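Local coordinates for putative cell adhesion protein (Bacteroides uniformis, PDB 4K4K) that is a putative component of the fimbrial tip, probably contributing to cell adhesion and biofilm formation by surface filaments, at residues Leu96-Ser107 and Gln171-Val179. Numbering follows the deposited sequence.
Sequences LADGNVYTVDVS and QTAATYNVV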
# COMPACT_ATOMS: atom_id res chain seq x y z
N LEU A 96 10.19 13.23 -6.92
CA LEU A 96 8.85 13.45 -6.38
C LEU A 96 8.30 14.73 -6.98
O LEU A 96 9.07 15.54 -7.52
CB LEU A 96 8.91 13.53 -4.85
CG LEU A 96 9.15 12.19 -4.15
CD1 LEU A 96 9.51 12.41 -2.69
CD2 LEU A 96 7.92 11.24 -4.27
N ALA A 97 6.99 14.94 -6.91
CA ALA A 97 6.42 16.20 -7.37
C ALA A 97 6.82 17.29 -6.39
O ALA A 97 7.08 17.01 -5.19
CB ALA A 97 4.90 16.09 -7.49
N ASP A 98 6.90 18.53 -6.91
CA ASP A 98 7.30 19.72 -6.19
C ASP A 98 6.78 19.74 -4.75
O ASP A 98 5.58 19.55 -4.52
CB ASP A 98 6.78 20.96 -6.97
CG ASP A 98 7.35 22.28 -6.51
OD1 ASP A 98 8.46 22.28 -5.94
OD2 ASP A 98 6.70 23.32 -6.74
N GLY A 99 7.68 19.95 -3.79
CA GLY A 99 7.30 20.00 -2.39
C GLY A 99 7.19 18.65 -1.69
O GLY A 99 6.45 18.54 -0.70
N ASN A 100 7.93 17.60 -2.18
CA ASN A 100 7.99 16.26 -1.57
C ASN A 100 6.63 15.54 -1.64
O ASN A 100 6.18 14.93 -0.65
CB ASN A 100 8.47 16.40 -0.13
CG ASN A 100 9.87 16.96 -0.12
OD1 ASN A 100 10.72 16.52 -0.92
ND2 ASN A 100 10.12 18.00 0.67
N VAL A 101 6.02 15.54 -2.84
CA VAL A 101 4.70 14.93 -3.02
C VAL A 101 4.77 13.69 -3.90
O VAL A 101 5.30 13.73 -5.01
CB VAL A 101 3.68 15.97 -3.59
CG1 VAL A 101 2.32 15.34 -3.90
CG2 VAL A 101 3.53 17.16 -2.63
N TYR A 102 4.21 12.61 -3.38
CA TYR A 102 4.06 11.32 -4.04
C TYR A 102 2.70 11.31 -4.73
O TYR A 102 1.67 11.55 -4.07
CB TYR A 102 4.18 10.19 -3.01
CG TYR A 102 4.14 8.81 -3.61
CD1 TYR A 102 2.93 8.24 -3.99
CD2 TYR A 102 5.30 8.05 -3.76
CE1 TYR A 102 2.87 6.95 -4.52
CE2 TYR A 102 5.25 6.75 -4.29
CZ TYR A 102 4.03 6.20 -4.66
OH TYR A 102 3.90 4.91 -5.14
N THR A 103 2.69 11.08 -6.05
CA THR A 103 1.44 11.06 -6.83
C THR A 103 1.03 9.60 -7.00
O THR A 103 1.83 8.79 -7.45
CB THR A 103 1.60 11.81 -8.17
OG1 THR A 103 2.74 11.28 -8.86
CG2 THR A 103 1.79 13.32 -7.99
N VAL A 104 -0.18 9.26 -6.53
CA VAL A 104 -0.75 7.92 -6.57
C VAL A 104 -1.57 7.75 -7.84
O VAL A 104 -2.42 8.59 -8.11
CB VAL A 104 -1.67 7.66 -5.32
CG1 VAL A 104 -2.36 6.31 -5.38
CG2 VAL A 104 -0.92 7.82 -3.99
N ASP A 105 -1.40 6.61 -8.53
CA ASP A 105 -2.24 6.22 -9.66
C ASP A 105 -2.51 4.71 -9.49
O ASP A 105 -1.56 3.93 -9.49
CB ASP A 105 -1.61 6.57 -11.02
CG ASP A 105 -2.46 6.21 -12.24
OD1 ASP A 105 -3.57 5.64 -12.06
OD2 ASP A 105 -2.00 6.46 -13.37
N VAL A 106 -3.76 4.33 -9.19
CA VAL A 106 -4.10 2.92 -8.96
C VAL A 106 -4.79 2.32 -10.22
O VAL A 106 -5.35 1.23 -10.10
CB VAL A 106 -4.92 2.67 -7.65
CG1 VAL A 106 -4.10 3.01 -6.39
CG2 VAL A 106 -6.25 3.43 -7.67
N SER A 107 -4.72 3.01 -11.40
CA SER A 107 -5.31 2.50 -12.67
C SER A 107 -4.64 1.21 -13.10
O SER A 107 -5.28 0.37 -13.74
CB SER A 107 -5.17 3.53 -13.79
OG SER A 107 -5.80 4.76 -13.48
N GLN A 171 -12.20 6.22 -7.97
CA GLN A 171 -11.29 7.34 -8.15
C GLN A 171 -9.92 6.67 -8.28
O GLN A 171 -9.69 5.65 -7.61
CB GLN A 171 -11.35 8.33 -6.98
CG GLN A 171 -12.64 9.16 -6.95
CD GLN A 171 -12.80 10.09 -8.14
OE1 GLN A 171 -11.83 10.53 -8.77
NE2 GLN A 171 -14.04 10.38 -8.49
N THR A 172 -9.04 7.16 -9.15
CA THR A 172 -7.76 6.47 -9.35
C THR A 172 -6.53 7.33 -9.04
O THR A 172 -5.42 6.78 -8.97
CB THR A 172 -7.66 5.94 -10.79
OG1 THR A 172 -7.75 7.05 -11.70
CG2 THR A 172 -8.71 4.86 -11.11
N ALA A 173 -6.71 8.65 -8.80
CA ALA A 173 -5.59 9.55 -8.50
C ALA A 173 -5.63 10.12 -7.08
O ALA A 173 -6.68 10.56 -6.61
CB ALA A 173 -5.58 10.70 -9.51
N ALA A 174 -4.48 10.16 -6.42
CA ALA A 174 -4.36 10.74 -5.09
C ALA A 174 -2.96 11.32 -4.90
O ALA A 174 -2.08 11.06 -5.71
CB ALA A 174 -4.69 9.70 -4.00
N THR A 175 -2.76 12.11 -3.85
CA THR A 175 -1.48 12.69 -3.49
C THR A 175 -1.17 12.39 -2.04
O THR A 175 -2.08 12.15 -1.24
CB THR A 175 -1.42 14.22 -3.74
OG1 THR A 175 -2.35 14.88 -2.87
CG2 THR A 175 -1.70 14.60 -5.22
N TYR A 176 0.09 12.47 -1.70
CA TYR A 176 0.57 12.24 -0.35
C TYR A 176 1.85 12.99 -0.17
O TYR A 176 2.78 12.82 -0.97
CB TYR A 176 0.79 10.72 -0.13
CG TYR A 176 1.47 10.37 1.16
CD1 TYR A 176 0.80 10.48 2.38
CD2 TYR A 176 2.77 9.86 1.17
CE1 TYR A 176 1.43 10.16 3.58
CE2 TYR A 176 3.41 9.54 2.36
CZ TYR A 176 2.74 9.69 3.57
OH TYR A 176 3.37 9.37 4.74
N ASN A 177 1.91 13.84 0.86
CA ASN A 177 3.16 14.55 1.14
C ASN A 177 4.01 13.63 2.03
O ASN A 177 3.63 13.31 3.16
CB ASN A 177 2.89 15.91 1.77
CG ASN A 177 4.18 16.70 1.93
OD1 ASN A 177 5.13 16.26 2.58
ND2 ASN A 177 4.28 17.83 1.24
N VAL A 178 5.16 13.17 1.52
CA VAL A 178 5.99 12.17 2.21
C VAL A 178 6.67 12.73 3.48
O VAL A 178 7.08 11.94 4.35
CB VAL A 178 7.03 11.51 1.25
CG1 VAL A 178 6.34 10.91 0.01
CG2 VAL A 178 8.14 12.50 0.85
N VAL A 179 6.82 14.06 3.59
CA VAL A 179 7.43 14.68 4.75
C VAL A 179 6.35 14.94 5.80
O VAL A 179 6.59 14.66 6.98
CB VAL A 179 8.19 15.98 4.35
CG1 VAL A 179 8.62 16.80 5.58
CG2 VAL A 179 9.41 15.62 3.50
O HOH W 1 -5.55 8.30 -12.72
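Val178 is the bump that closes one end of this strand pair: its CG1 rests on Tyr102 CB at 3.8 Å, while its CG2 meets Leu96 CD1 tip to tip. With CG1 anti to the carbonyl carbon (chi1 -54°), Val178 turns that methyl to Tyr102 and leaves CG2, between backbone N and carbonyl carbon, for Leu96; Tyr41 and Tyr89 add to the same apolar cluster. Next along this face, Tyr102 CB lies at the edge of the Tyr176 ring, near its plane. Beyond it the small Ala174 makes room for Val104, their CB atoms 3.9 Å apart, and Leu141 of strand 132-150 also packs on Val104. On the other face, the Val101 and Thr175 side chains cross at a slant, CG1 to CB 3.9 Å. Asn177 ND2 donates a weak hydrogen bond to Gly99 O (3.0 Å), while its OD1 accepts from Val179 N in an Asx turn and also from Thr180 N. Without the carboxamide, as with an alanine at Asn177, those two N-H groups would probably lose their acceptor and the turn its brace. At the far end, Ser107 N closes a second Asx turn on Asp105 OD1 (2.9 Å), from 38° above the carboxylate plane. Tyr102-Tyr176 and Val104-Ala174 are hydrogen-bonded pairs (Val104 N to Ala174 O 2.7 Å) flanking non-hydrogen-bonded Thr103-Thr175; with axes at 158°, this is a twisted antiparallel pair. It joins strand 101-105, entered through a G1 beta bulge, to the long strand 164-177 of this all-beta fimbrillin-like protein.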